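Local structure of putative oxidoreductase with NAD(P)-binding Rossmann-fold domain (Clostridium difficile, 3UUW) at residues Thr174-Ala179 / Cys293-Arg298; Asn125-Pro130 / Pro286-Glu291; Ser101-Gly106 / Leu299-Ile304; Ile147-Leu152 / Ile165-His170. The protein is a putative oxidoreductase that probably binds NAD(P) in its Rossmann-fold domain, as in the Gfo/Idh/MocA family, with a substrate that remains unestablished. One frame throughout, in Å; residues are numbered along the deposited sequence.

Interaction 1: residues Thr174-Ala179 / Cys293-Arg298; sequences TALWLA and CIKAQR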
loop_
_atom_site.group_PDB
_atom_site.type_symbol
_atom_site.label_atom_id
_atom_site.label_comp_id
_atom_site.label_asym_id
_atom_site.label_seq_id
_atom_site.Cartn_x
_atom_site.Cartn_y
_atom_site.Cartn_z
ATOM N N THR A 174 -20.053 -17.363 -1.424
ATOM C CA THR A 174 -18.589 -17.474 -1.428
ATOM C C THR A 174 -18.114 -18.165 -0.140
ATOM O O THR A 174 -17.224 -19.024 -0.167
ATOM C CB THR A 174 -17.941 -16.117 -1.624
ATOM O OG1 THR A 174 -18.424 -15.529 -2.836
ATOM C CG2 THR A 174 -16.418 -16.245 -1.659
ATOM N N ALA A 175 -18.736 -17.807 0.983
ATOM C CA ALA A 175 -18.442 -18.423 2.268
ATOM C C ALA A 175 -18.643 -19.943 2.228
ATOM O O ALA A 175 -17.779 -20.692 2.674
ATOM C CB ALA A 175 -19.299 -17.799 3.372
ATOM N N LEU A 176 -19.786 -20.383 1.710
ATOM C CA LEU A 176 -20.122 -21.786 1.709
ATOM C C LEU A 176 -19.195 -22.550 0.751
ATOM O O LEU A 176 -18.812 -23.689 1.032
ATOM C CB LEU A 176 -21.604 -21.995 1.368
ATOM C CG LEU A 176 -22.629 -21.417 2.371
ATOM C CD1 LEU A 176 -24.021 -21.712 1.887
ATOM C CD2 LEU A 176 -22.419 -21.965 3.765
ATOM N N TRP A 177 -18.818 -21.908 -0.361
ATOM C CA TRP A 177 -17.907 -22.507 -1.339
ATOM C C TRP A 177 -16.517 -22.675 -0.748
ATOM O O TRP A 177 -15.858 -23.691 -0.978
ATOM C CB TRP A 177 -17.900 -21.643 -2.606
ATOM C CG TRP A 177 -16.860 -21.937 -3.615
ATOM C CD1 TRP A 177 -16.788 -23.013 -4.456
ATOM C CD2 TRP A 177 -15.795 -21.074 -3.976
ATOM N NE1 TRP A 177 -15.714 -22.881 -5.296
ATOM C CE2 TRP A 177 -15.091 -21.695 -5.027
ATOM C CE3 TRP A 177 -15.373 -19.832 -3.517
ATOM C CZ2 TRP A 177 -13.969 -21.119 -5.610
ATOM C CZ3 TRP A 177 -14.253 -19.263 -4.091
ATOM C CH2 TRP A 177 -13.569 -19.917 -5.133
ATOM N N LEU A 178 -16.088 -21.694 0.047
ATOM C CA LEU A 178 -14.801 -21.780 0.755
ATOM C C LEU A 178 -14.839 -22.735 1.942
ATOM O O LEU A 178 -13.829 -23.391 2.242
ATOM C CB LEU A 178 -14.353 -20.403 1.241
ATOM C CG LEU A 178 -13.884 -19.433 0.176
ATOM C CD1 LEU A 178 -13.721 -18.021 0.788
ATOM C CD2 LEU A 178 -12.576 -19.910 -0.512
ATOM N N ALA A 179 -15.965 -22.809 2.634
ATOM C CA ALA A 179 -16.067 -23.690 3.791
ATOM C C ALA A 179 -15.862 -25.129 3.354
ATOM O O ALA A 179 -15.157 -25.873 4.004
ATOM C CB ALA A 179 -17.413 -23.549 4.480
ATOM N N CYS A 293 -27.144 -24.433 -6.457
ATOM C CA CYS A 293 -27.810 -23.246 -7.001
ATOM C C CYS A 293 -28.602 -22.467 -5.952
ATOM O O CYS A 293 -28.882 -21.291 -6.152
ATOM C CB CYS A 293 -28.813 -23.632 -8.118
ATOM S SG CYS A 293 -28.047 -24.247 -9.631
ATOM N N ILE A 294 -28.977 -23.137 -4.857
ATOM C CA ILE A 294 -29.940 -22.577 -3.910
ATOM C C ILE A 294 -29.522 -22.661 -2.453
ATOM O O ILE A 294 -30.241 -22.184 -1.602
ATOM C CB ILE A 294 -31.337 -23.276 -4.078
ATOM C CG1 ILE A 294 -31.209 -24.812 -4.029
ATOM C CG2 ILE A 294 -31.955 -22.852 -5.386
ATOM C CD1 ILE A 294 -32.574 -25.560 -4.046
ATOM N N LYS A 295 -28.348 -23.228 -2.160
ATOM C CA LYS A 295 -27.989 -23.420 -0.757
ATOM C C LYS A 295 -27.753 -22.105 -0.013
ATOM O O LYS A 295 -28.141 -21.987 1.142
ATOM C CB LYS A 295 -26.831 -24.385 -0.581
ATOM C CG LYS A 295 -25.527 -24.005 -1.085
ATOM C CD LYS A 295 -24.548 -25.102 -0.553
ATOM C CE LYS A 295 -23.144 -24.872 -0.910
ATOM N NZ LYS A 295 -22.332 -26.060 -0.470
ATOM N N ALA A 296 -27.108 -21.129 -0.665
ATOM C CA ALA A 296 -26.927 -19.818 -0.049
ATOM C C ALA A 296 -28.306 -19.152 0.161
ATOM O O ALA A 296 -28.596 -18.571 1.225
ATOM C CB ALA A 296 -26.023 -18.928 -0.908
ATOM N N GLN A 297 -29.173 -19.259 -0.841
ATOM C CA GLN A 297 -30.505 -18.674 -0.740
ATOM C C GLN A 297 -31.334 -19.294 0.390
ATOM O O GLN A 297 -32.053 -18.590 1.095
ATOM C CB GLN A 297 -31.242 -18.799 -2.060
ATOM C CG GLN A 297 -32.507 -17.958 -2.128
ATOM C CD GLN A 297 -33.196 -18.088 -3.466
ATOM O OE1 GLN A 297 -32.730 -18.826 -4.344
ATOM N NE2 GLN A 297 -34.322 -17.394 -3.622
ATOM N N ARG A 298 -31.185 -20.599 0.564
ATOM C CA ARG A 298 -31.865 -21.328 1.622
ATOM C C ARG A 298 -31.432 -20.781 2.978
ATOM O O ARG A 298 -32.265 -20.553 3.851
ATOM C CB ARG A 298 -31.563 -22.828 1.504
ATOM C CG ARG A 298 -32.381 -23.688 2.387
ATOM C CD ARG A 298 -31.882 -25.145 2.349
ATOM N NE ARG A 298 -32.006 -25.745 1.024
ATOM C CZ ARG A 298 -33.154 -26.133 0.459
ATOM N NH1 ARG A 298 -34.315 -25.995 1.093
ATOM N NH2 ARG A 298 -33.133 -26.676 -0.754
#
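The C-terminal helix 295-305 sets its first turn against the last turns of helix 160-179, and Leu176 carries the contact by packing on Lys295 and Ala296. The two helices come close here, with the CA atoms of Leu176 and Ala296 7.3 Å apart, and a methyl side chain at position 296 suits so narrow a gap. The CD1 methyl of Leu176 lies 4.0 Å from Ala296 CA, so it rests on the helix backbone itself, while Ala296 CB turns partly aside to Ile169, Ile172 and Asp173 of helix 160-179. Lys295 gives its aliphatic part. Its CG sits in the crowded position between backbone N and carbonyl carbon (chi1 66°), a setting easier to accept at the first residue of a helix than further along. From there the extended chain runs past Leu176 in the opposite direction, bringing CE to 4.0 Å from Leu176 CB.

In this two-domain fold, helix 160-179 lies on the large mixed sheet: Thr174, Ala175 and Leu178 face strand 142-150 through Ile147 and Ile145, and Leu176 leaves the helix on another side, toward helix 295-305. Lysine fits such a margin because its methylenes can cover a leucine while its ammonium reaches onward, here to a salt bridge between Lys295 NZ and Glu292. Ile294 is the N-cap residue, and its O accepts the Arg298 N-H at 2.8 Å.

Interaction 2: residues Asn125-Pro130 / Pro286-Glu291; sequences NRRFCP and PAINGE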
loop_
_atom_site.group_PDB
_atom_site.type_symbol
_atom_site.label_atom_id
_atom_site.label_comp_id
_atom_site.label_asym_id
_atom_site.label_seq_id
_atom_site.Cartn_x
_atom_site.Cartn_y
_atom_site.Cartn_z
ATOM N N ASN A 125 -20.548 -15.870 -10.018
ATOM C CA ASN A 125 -19.264 -15.605 -10.662
ATOM C C ASN A 125 -18.044 -15.703 -9.749
ATOM O O ASN A 125 -16.952 -16.059 -10.203
ATOM C CB ASN A 125 -19.277 -14.253 -11.386
ATOM C CG ASN A 125 -19.605 -13.125 -10.463
ATOM O OD1 ASN A 125 -20.746 -13.020 -10.002
ATOM N ND2 ASN A 125 -18.603 -12.301 -10.130
ATOM N N ARG A 126 -18.221 -15.408 -8.462
ATOM C CA ARG A 126 -17.099 -15.419 -7.535
ATOM C C ARG A 126 -16.441 -16.801 -7.419
ATOM O O ARG A 126 -15.249 -16.886 -7.166
ATOM C CB ARG A 126 -17.525 -14.830 -6.188
ATOM C CG ARG A 126 -17.731 -13.362 -6.253
ATOM C CD ARG A 126 -18.563 -12.855 -5.113
ATOM N NE ARG A 126 -18.640 -11.410 -5.176
ATOM C CZ ARG A 126 -19.343 -10.736 -6.071
ATOM N NH1 ARG A 126 -20.098 -11.362 -6.968
ATOM N NH2 ARG A 126 -19.308 -9.402 -6.058
ATOM N N ARG A 127 -17.204 -17.877 -7.651
ATOM C CA ARG A 127 -16.631 -19.229 -7.656
ATOM C C ARG A 127 -15.625 -19.442 -8.797
ATOM O O ARG A 127 -14.865 -20.427 -8.802
ATOM C CB ARG A 127 -17.726 -20.277 -7.727
ATOM C CG ARG A 127 -18.735 -20.235 -6.616
ATOM C CD ARG A 127 -19.471 -21.556 -6.589
ATOM N NE ARG A 127 -20.675 -21.555 -5.773
ATOM C CZ ARG A 127 -21.377 -22.650 -5.483
ATOM N NH1 ARG A 127 -20.950 -23.851 -5.856
ATOM N NH2 ARG A 127 -22.489 -22.554 -4.766
ATOM N N PHE A 128 -15.632 -18.526 -9.771
ATOM C CA PHE A 128 -14.738 -18.568 -10.918
ATOM C C PHE A 128 -13.768 -17.387 -10.964
ATOM O O PHE A 128 -13.008 -17.227 -11.929
ATOM C CB PHE A 128 -15.552 -18.633 -12.222
ATOM C CG PHE A 128 -16.237 -19.940 -12.430
ATOM C CD1 PHE A 128 -17.407 -20.232 -11.759
ATOM C CD2 PHE A 128 -15.695 -20.902 -13.258
ATOM C CE1 PHE A 128 -18.031 -21.434 -11.926
ATOM C CE2 PHE A 128 -16.323 -22.113 -13.427
ATOM C CZ PHE A 128 -17.490 -22.374 -12.757
ATOM N N CYS A 129 -13.813 -16.544 -9.929
ATOM C CA CYS A 129 -12.893 -15.424 -9.811
ATOM C C CYS A 129 -11.478 -16.022 -9.721
ATOM O O CYS A 129 -11.179 -16.775 -8.818
ATOM C CB CYS A 129 -13.260 -14.582 -8.589
ATOM S SG CYS A 129 -12.009 -13.373 -8.114
ATOM N N PRO A 130 -10.602 -15.674 -10.657
ATOM C CA PRO A 130 -9.290 -16.336 -10.655
ATOM C C PRO A 130 -8.522 -16.194 -9.333
ATOM O O PRO A 130 -7.963 -17.180 -8.866
ATOM C CB PRO A 130 -8.559 -15.653 -11.804
ATOM C CG PRO A 130 -9.666 -15.353 -12.769
ATOM C CD PRO A 130 -10.816 -14.917 -11.908
ATOM N N PRO A 286 -22.313 -28.501 -14.744
ATOM C CA PRO A 286 -21.377 -27.609 -14.006
ATOM C C PRO A 286 -21.466 -27.856 -12.504
ATOM O O PRO A 286 -22.479 -28.366 -12.076
ATOM C CB PRO A 286 -21.840 -26.190 -14.373
ATOM C CG PRO A 286 -23.104 -26.328 -15.140
ATOM C CD PRO A 286 -23.347 -27.772 -15.494
ATOM N N ALA A 287 -20.444 -27.495 -11.695
ATOM C CA ALA A 287 -20.512 -27.796 -10.237
ATOM C C ALA A 287 -21.649 -27.023 -9.585
ATOM O O ALA A 287 -22.292 -27.529 -8.639
ATOM C CB ALA A 287 -19.180 -27.533 -9.513
ATOM N N ILE A 288 -21.933 -25.829 -10.126
ATOM C CA ILE A 288 -23.122 -25.086 -9.710
ATOM C C ILE A 288 -24.340 -25.752 -10.363
ATOM O O ILE A 288 -24.772 -25.374 -11.457
ATOM C CB ILE A 288 -23.069 -23.594 -10.052
ATOM C CG1 ILE A 288 -21.804 -22.936 -9.456
ATOM C CG2 ILE A 288 -24.309 -22.863 -9.458
ATOM C CD1 ILE A 288 -21.522 -21.504 -9.967
ATOM N N ASN A 289 -24.848 -26.776 -9.703
ATOM C CA ASN A 289 -26.073 -27.440 -10.123
ATOM C C ASN A 289 -26.781 -27.942 -8.892
ATOM O O ASN A 289 -26.161 -28.109 -7.838
ATOM C CB ASN A 289 -25.783 -28.617 -11.057
ATOM C CG ASN A 289 -25.315 -29.836 -10.327
ATOM O OD1 ASN A 289 -26.116 -30.586 -9.753
ATOM N ND2 ASN A 289 -24.011 -30.076 -10.364
ATOM N N GLY A 290 -28.081 -28.164 -9.016
ATOM C CA GLY A 290 -28.843 -28.721 -7.920
ATOM C C GLY A 290 -28.786 -27.856 -6.686
ATOM O O GLY A 290 -28.984 -26.650 -6.761
ATOM N N GLU A 291 -28.544 -28.465 -5.528
ATOM C CA GLU A 291 -28.544 -27.722 -4.269
ATOM C C GLU A 291 -27.525 -26.595 -4.265
ATOM O O GLU A 291 -27.715 -25.586 -3.585
ATOM C CB GLU A 291 -28.303 -28.667 -3.087
ATOM C CG GLU A 291 -28.296 -28.012 -1.693
ATOM C CD GLU A 291 -29.597 -27.286 -1.321
ATOM O OE1 GLU A 291 -30.675 -27.575 -1.919
ATOM O OE2 GLU A 291 -29.536 -26.449 -0.385
#
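Ile288 fills the space between Arg127 and Phe128 and buries more surface here than either. Its CG1 lies over one face of the Arg127 guanidinium, 3.8 Å from NH1, and also packs on the arginine methylene, 3.9 Å from CD. The extended arginine thus uses its last methylene, CD, and its flat end against a branched aliphatic group. The guanidinium edges remain available for charge: NH1 forms a salt bridge with Glu292 and NH2 one with Asp173 of helix 160-179, which together should fix the plane that Ile288 covers.

While CG1 takes the guanidinium face, the CD1 methyl at the tip of Ile288 meets the edge of the Phe128 ring near its plane, 4.0 Å from CE1. The ring also meets that of His275, the planes at about 40°.

Ile288 is delivered by an inverse gamma turn, closed by a weak bond of 2.9 Å from Asn289 N to Ala287 O. Asn289 ND2 braces the same loop, donating to Pro286 O at 2.9 Å and nearly straight (167°).

Residues 125-128 form a 3-10 turn at the interdomain junction of a Gfo/Idh/MocA-type fold, where the chain passes from the parallel sheet's last strand, 120-122, to helix 130-138.

Interaction 3: residues Ser101-Gly106 / Leu299-Ile304; sequences STVSQG and LLEKII
Glu301 reaches across to the N-terminus of the helix that starts at Val103, and its OE2 accepts the Val103 N-H at 2.9 Å with an angle of 157°. Helix 103-116 is the crossover between parallel strands 92-95 and 120-122 of the Rossmann domain, so this bond ties the domain to the C-terminal helix 295-305. The N-H meets OE2 from above the carboxylate plane, 39° out of it. The same face of the group is covered by the Val103 methyl CG2, which lies 3.5 Å from Glu301 CD. A glutamate suits the place: its negative charge probably gains from the Val103 N-H and from the positive end of the helix dipole.

Two things set the partners. On the glutamate side, the chain is extended beyond CG, which carries the carboxylate from its own helix to the Val103 N-H, while the neighbouring Leu300 packs on Ile165, Tyr168 and Ile169 of helix 160-179. On the other side, Thr102 is the N-cap: its OG1, set between the backbone N and the carbonyl carbon (chi1 73°), takes the Gln105 N-H at 3.0 Å, which closes the first turn and so helps fix the direction of the Val103 N-H.

Water completes the junction. One water donates both its hydrogens, to Glu301 OE2 and to Ser101 O. A second accepts from Ser104 N at 3.0 Å and donates to Glu301 OE1 at 2.9 Å.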
loop_
_atom_site.group_PDB
_atom_site.type_symbol
_atom_site.label_atom_id
_atom_site.label_comp_id
_atom_site.label_asym_id
_atom_site.label_seq_id
_atom_site.Cartn_x
_atom_site.Cartn_y
_atom_site.Cartn_z
ATOM N N SER A 101 -37.448 -16.333 -7.120
ATOM C CA SER A 101 -37.809 -15.519 -5.966
ATOM C C SER A 101 -37.788 -16.293 -4.641
ATOM O O SER A 101 -37.480 -15.730 -3.571
ATOM C CB SER A 101 -39.189 -14.902 -6.196
ATOM O OG SER A 101 -39.171 -14.081 -7.354
ATOM N N THR A 102 -38.168 -17.563 -4.689
ATOM C CA THR A 102 -38.158 -18.419 -3.508
ATOM C C THR A 102 -37.358 -19.693 -3.775
ATOM O O THR A 102 -37.202 -20.103 -4.903
ATOM C CB THR A 102 -39.592 -18.842 -3.068
ATOM O OG1 THR A 102 -40.126 -19.817 -3.975
ATOM C CG2 THR A 102 -40.543 -17.637 -2.970
ATOM N N VAL A 103 -36.833 -20.296 -2.719
ATOM C CA VAL A 103 -36.110 -21.566 -2.855
ATOM C C VAL A 103 -37.045 -22.669 -3.389
ATOM O O VAL A 103 -36.651 -23.473 -4.217
ATOM C CB VAL A 103 -35.494 -21.986 -1.529
ATOM C CG1 VAL A 103 -34.961 -23.415 -1.616
ATOM C CG2 VAL A 103 -34.374 -21.006 -1.136
ATOM N N SER A 104 -38.290 -22.671 -2.912
ATOM C CA SER A 104 -39.268 -23.667 -3.345
ATOM C C SER A 104 -39.430 -23.633 -4.868
ATOM O O SER A 104 -39.399 -24.672 -5.529
ATOM C CB SER A 104 -40.600 -23.412 -2.644
ATOM O OG SER A 104 -41.442 -24.516 -2.792
ATOM N N GLN A 105 -39.577 -22.430 -5.428
ATOM C CA GLN A 105 -39.633 -22.281 -6.885
ATOM C C GLN A 105 -38.356 -22.809 -7.526
ATOM O O GLN A 105 -38.404 -23.511 -8.537
ATOM C CB GLN A 105 -39.826 -20.818 -7.262
ATOM C CG GLN A 105 -41.232 -20.322 -7.013
ATOM C CD GLN A 105 -41.347 -18.838 -7.175
ATOM O OE1 GLN A 105 -40.358 -18.141 -7.389
ATOM N NE2 GLN A 105 -42.559 -18.338 -7.047
ATOM N N GLY A 106 -37.204 -22.453 -6.957
ATOM C CA GLY A 106 -35.942 -22.975 -7.443
ATOM C C GLY A 106 -35.873 -24.506 -7.475
ATOM O O GLY A 106 -35.414 -25.101 -8.455
ATOM N N LEU A 299 -30.139 -20.522 3.145
ATOM C CA LEU A 299 -29.653 -19.996 4.395
ATOM C C LEU A 299 -30.222 -18.605 4.618
ATOM O O LEU A 299 -30.651 -18.267 5.723
ATOM C CB LEU A 299 -28.123 -19.987 4.406
ATOM C CG LEU A 299 -27.424 -19.503 5.669
ATOM C CD1 LEU A 299 -28.026 -20.170 6.890
ATOM C CD2 LEU A 299 -25.934 -19.803 5.551
ATOM N N LEU A 300 -30.270 -17.801 3.562
ATOM C CA LEU A 300 -30.839 -16.448 3.662
ATOM C C LEU A 300 -32.334 -16.427 3.986
ATOM O O LEU A 300 -32.792 -15.559 4.729
ATOM C CB LEU A 300 -30.559 -15.644 2.395
ATOM C CG LEU A 300 -29.082 -15.291 2.187
ATOM C CD1 LEU A 300 -28.860 -14.643 0.834
ATOM C CD2 LEU A 300 -28.603 -14.383 3.311
ATOM N N GLU A 301 -33.091 -17.382 3.448
ATOM C CA GLU A 301 -34.515 -17.483 3.771
ATOM C C GLU A 301 -34.706 -17.786 5.255
ATOM O O GLU A 301 -35.600 -17.249 5.897
ATOM C CB GLU A 301 -35.214 -18.531 2.881
ATOM C CG GLU A 301 -35.468 -18.042 1.470
ATOM C CD GLU A 301 -36.494 -18.895 0.680
ATOM O OE1 GLU A 301 -37.031 -19.898 1.207
ATOM O OE2 GLU A 301 -36.780 -18.531 -0.473
ATOM N N LYS A 302 -33.843 -18.627 5.805
ATOM C CA LYS A 302 -33.880 -18.935 7.236
ATOM C C LYS A 302 -33.614 -17.660 8.059
ATOM O O LYS A 302 -34.315 -17.368 9.032
ATOM C CB LYS A 302 -32.886 -20.057 7.494
ATOM C CG LYS A 302 -32.797 -20.647 8.896
ATOM C CD LYS A 302 -32.440 -22.146 8.773
ATOM C CE LYS A 302 -31.379 -22.585 9.743
ATOM N NZ LYS A 302 -30.038 -22.182 9.213
ATOM N N ILE A 303 -32.627 -16.876 7.632
ATOM C CA ILE A 303 -32.317 -15.618 8.283
ATOM C C ILE A 303 -33.499 -14.638 8.178
ATOM O O ILE A 303 -33.928 -14.035 9.181
ATOM C CB ILE A 303 -31.059 -15.001 7.647
ATOM C CG1 ILE A 303 -29.837 -15.851 7.969
ATOM C CG2 ILE A 303 -30.855 -13.593 8.118
ATOM C CD1 ILE A 303 -28.658 -15.539 7.079
ATOM N N ILE A 304 -34.024 -14.475 6.968
ATOM C CA ILE A 304 -35.164 -13.594 6.732
ATOM C C ILE A 304 -36.389 -14.009 7.579
ATOM O O ILE A 304 -37.053 -13.160 8.193
ATOM C CB ILE A 304 -35.530 -13.550 5.239
ATOM C CG1 ILE A 304 -34.429 -12.815 4.454
ATOM C CG2 ILE A 304 -36.885 -12.849 5.040
ATOM C CD1 ILE A 304 -34.441 -13.074 2.956
HETATM O O HOH W 1 -35.833 -16.185 -1.373
HETATM O O HOH W 2 -38.988 -21.283 -0.362
#

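Interaction 4: residues Ile147-Leu152 / Ile165-His170; sequences ICKHGL and IDDYIH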
loop_
_atom_site.group_PDB
_atom_site.type_symbol
_atom_site.label_atom_id
_atom_site.label_comp_id
_atom_site.label_asym_id
_atom_site.label_seq_id
_atom_site.Cartn_x
_atom_site.Cartn_y
_atom_site.Cartn_z
ATOM N N ILE A 147 -15.075 -12.417 5.203
ATOM C CA ILE A 147 -15.525 -11.951 3.910
ATOM C C ILE A 147 -16.386 -10.740 4.115
ATOM O O ILE A 147 -17.329 -10.790 4.878
ATOM C CB ILE A 147 -16.360 -13.003 3.138
ATOM C CG1 ILE A 147 -15.599 -14.337 3.013
ATOM C CG2 ILE A 147 -16.743 -12.439 1.765
ATOM C CD1 ILE A 147 -16.441 -15.472 2.349
ATOM N N CYS A 148 -16.071 -9.650 3.426
ATOM C CA CYS A 148 -16.918 -8.475 3.510
ATOM C C CYS A 148 -17.204 -7.886 2.148
ATOM O O CYS A 148 -16.430 -8.073 1.207
ATOM C CB CYS A 148 -16.307 -7.410 4.392
ATOM S SG CYS A 148 -14.838 -6.707 3.717
ATOM N N LYS A 149 -18.323 -7.169 2.061
ATOM C CA LYS A 149 -18.744 -6.495 0.837
ATOM C C LYS A 149 -19.520 -5.259 1.244
ATOM O O LYS A 149 -20.695 -5.349 1.614
ATOM C CB LYS A 149 -19.589 -7.416 -0.042
ATOM C CG LYS A 149 -19.918 -6.863 -1.392
ATOM C CD LYS A 149 -20.587 -7.929 -2.262
ATOM C CE LYS A 149 -20.645 -7.524 -3.728
ATOM N NZ LYS A 149 -21.560 -6.381 -3.979
ATOM N N HIS A 150 -18.847 -4.115 1.166
ATOM C CA HIS A 150 -19.393 -2.853 1.632
ATOM C C HIS A 150 -19.654 -1.915 0.485
ATOM O O HIS A 150 -18.992 -1.984 -0.552
ATOM C CB HIS A 150 -18.436 -2.184 2.604
ATOM C CG HIS A 150 -18.058 -3.041 3.774
ATOM N ND1 HIS A 150 -18.982 -3.791 4.471
ATOM C CD2 HIS A 150 -16.868 -3.235 4.394
ATOM C CE1 HIS A 150 -18.374 -4.415 5.467
ATOM N NE2 HIS A 150 -17.092 -4.082 5.448
ATOM N N GLY A 151 -20.599 -1.008 0.675
ATOM C CA GLY A 151 -20.928 -0.098 -0.386
ATOM C C GLY A 151 -20.957 1.312 0.099
ATOM O O GLY A 151 -21.112 1.547 1.305
ATOM N N LEU A 152 -20.815 2.226 -0.862
ATOM C CA LEU A 152 -20.844 3.668 -0.650
ATOM C C LEU A 152 -22.181 4.193 -1.158
ATOM O O LEU A 152 -22.540 3.943 -2.310
ATOM C CB LEU A 152 -19.697 4.328 -1.434
ATOM C CG LEU A 152 -19.618 5.852 -1.405
ATOM C CD1 LEU A 152 -19.281 6.410 -0.016
ATOM C CD2 LEU A 152 -18.609 6.346 -2.442
ATOM N N ILE A 165 -31.081 -11.197 -0.566
ATOM C CA ILE A 165 -31.164 -12.191 -1.626
ATOM C C ILE A 165 -30.424 -11.779 -2.895
ATOM O O ILE A 165 -29.899 -12.625 -3.617
ATOM C CB ILE A 165 -32.646 -12.479 -1.984
ATOM C CG1 ILE A 165 -33.380 -13.070 -0.781
ATOM C CG2 ILE A 165 -32.727 -13.454 -3.129
ATOM C CD1 ILE A 165 -32.842 -14.421 -0.363
ATOM N N ASP A 166 -30.365 -10.474 -3.130
ATOM C CA ASP A 166 -29.786 -9.888 -4.340
ATOM C C ASP A 166 -28.282 -9.668 -4.251
ATOM O O ASP A 166 -27.574 -9.830 -5.245
ATOM C CB ASP A 166 -30.459 -8.538 -4.613
ATOM C CG ASP A 166 -30.092 -7.956 -5.963
ATOM O OD1 ASP A 166 -30.180 -8.683 -6.981
ATOM O OD2 ASP A 166 -29.745 -6.753 -6.007
ATOM N N ASP A 167 -27.793 -9.286 -3.071
ATOM C CA ASP A 167 -26.387 -8.930 -2.928
ATOM C C ASP A 167 -25.643 -9.671 -1.825
ATOM O O ASP A 167 -24.554 -10.182 -2.064
ATOM C CB ASP A 167 -26.241 -7.433 -2.740
ATOM C CG ASP A 167 -24.843 -6.930 -3.106
ATOM O OD1 ASP A 167 -23.997 -7.732 -3.573
ATOM O OD2 ASP A 167 -24.586 -5.723 -2.923
ATOM N N TYR A 168 -26.212 -9.759 -0.626
ATOM C CA TYR A 168 -25.543 -10.495 0.448
ATOM C C TYR A 168 -25.365 -11.964 0.067
ATOM O O TYR A 168 -24.473 -12.637 0.586
ATOM C CB TYR A 168 -26.325 -10.404 1.736
ATOM C CG TYR A 168 -25.626 -10.875 2.994
ATOM C CD1 TYR A 168 -24.361 -10.396 3.356
ATOM C CD2 TYR A 168 -26.268 -11.712 3.871
ATOM C CE1 TYR A 168 -23.742 -10.802 4.557
ATOM C CE2 TYR A 168 -25.650 -12.139 5.078
ATOM C CZ TYR A 168 -24.403 -11.660 5.419
ATOM O OH TYR A 168 -23.833 -12.062 6.619
ATOM N N ILE A 169 -26.187 -12.435 -0.863
ATOM C CA ILE A 169 -26.114 -13.816 -1.328
ATOM C C ILE A 169 -24.723 -14.120 -1.883
ATOM O O ILE A 169 -24.248 -15.256 -1.773
ATOM C CB ILE A 169 -27.221 -14.133 -2.379
ATOM C CG1 ILE A 169 -27.373 -15.646 -2.588
ATOM C CG2 ILE A 169 -26.935 -13.420 -3.712
ATOM C CD1 ILE A 169 -28.600 -15.995 -3.424
ATOM N N HIS A 170 -24.075 -13.127 -2.488
ATOM C CA HIS A 170 -22.716 -13.333 -2.991
ATOM C C HIS A 170 -21.722 -13.626 -1.879
ATOM O O HIS A 170 -20.837 -14.468 -2.048
ATOM C CB HIS A 170 -22.208 -12.132 -3.782
ATOM C CG HIS A 170 -22.796 -12.015 -5.146
ATOM N ND1 HIS A 170 -22.640 -12.985 -6.115
ATOM C CD2 HIS A 170 -23.505 -11.015 -5.721
ATOM C CE1 HIS A 170 -23.248 -12.595 -7.222
ATOM N NE2 HIS A 170 -23.774 -11.398 -7.012
#
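Lys149 and Asp167 form a salt bridge in which NZ donates to Asp167 OD1 at 2.8 Å, approaching the syn lone pair, on the side of the other oxygen. A second, weak bond runs from Lys149 NZ to Asp167 OD2 at 3.3 Å, so the ammonium leans clearly toward OD1. OD2 has another cation to serve, since it also forms a salt bridge with Arg218.

The lysine leaves its strand with CG trans to the backbone N (chi1 -173°) and stays extended until the last torsion, chi4 -68°, which turns NZ onto the carboxylate. Even its CE passes 3.4 Å from Asp167 OD1, and the two side chains meet at about a right angle. Asp167 OD1 also lies in plane at the edge of the His170 ring.

Within the C-terminal domain the bridge joins strand 142-150 of the mixed sheet to helix 160-179 packed on it, at a wider pi-type turn. Apolar side chains line the lysine stem: Met216 of the adjacent strand and Val171 of the helix. His170 touches Lys97, consistent with a place beside the interdomain cleft. With a lysine on one oxygen and an arginine on the other, the carboxylate is probably held against rotation.

How the interactions relate
Two helices link three of the four contacts: helix 160-179 serves interactions 1 and 4, and helix 295-305 serves interactions 1 and 3. Interaction 1 touches all the others, with centres 10 to 13 Å away; the salt bridge between Arg298 NH2 and Glu291 OE1 (2.9 Å) joins it to interaction 2. Interactions 3 and 4 meet where Leu300 CD2 lies 3.6 Å from Tyr168 CD2, and interactions 2 and 4 where Arg126 NH2 lies 3.3 Å from Lys149 CE, near the interdomain cleft where substrate probably binds, as in the family. Interactions 2 and 3 do not touch, their nearest atoms about 6 Å apart. A glycerol, probably from crystallisation, lies about 4 Å from the Phe128 side chain.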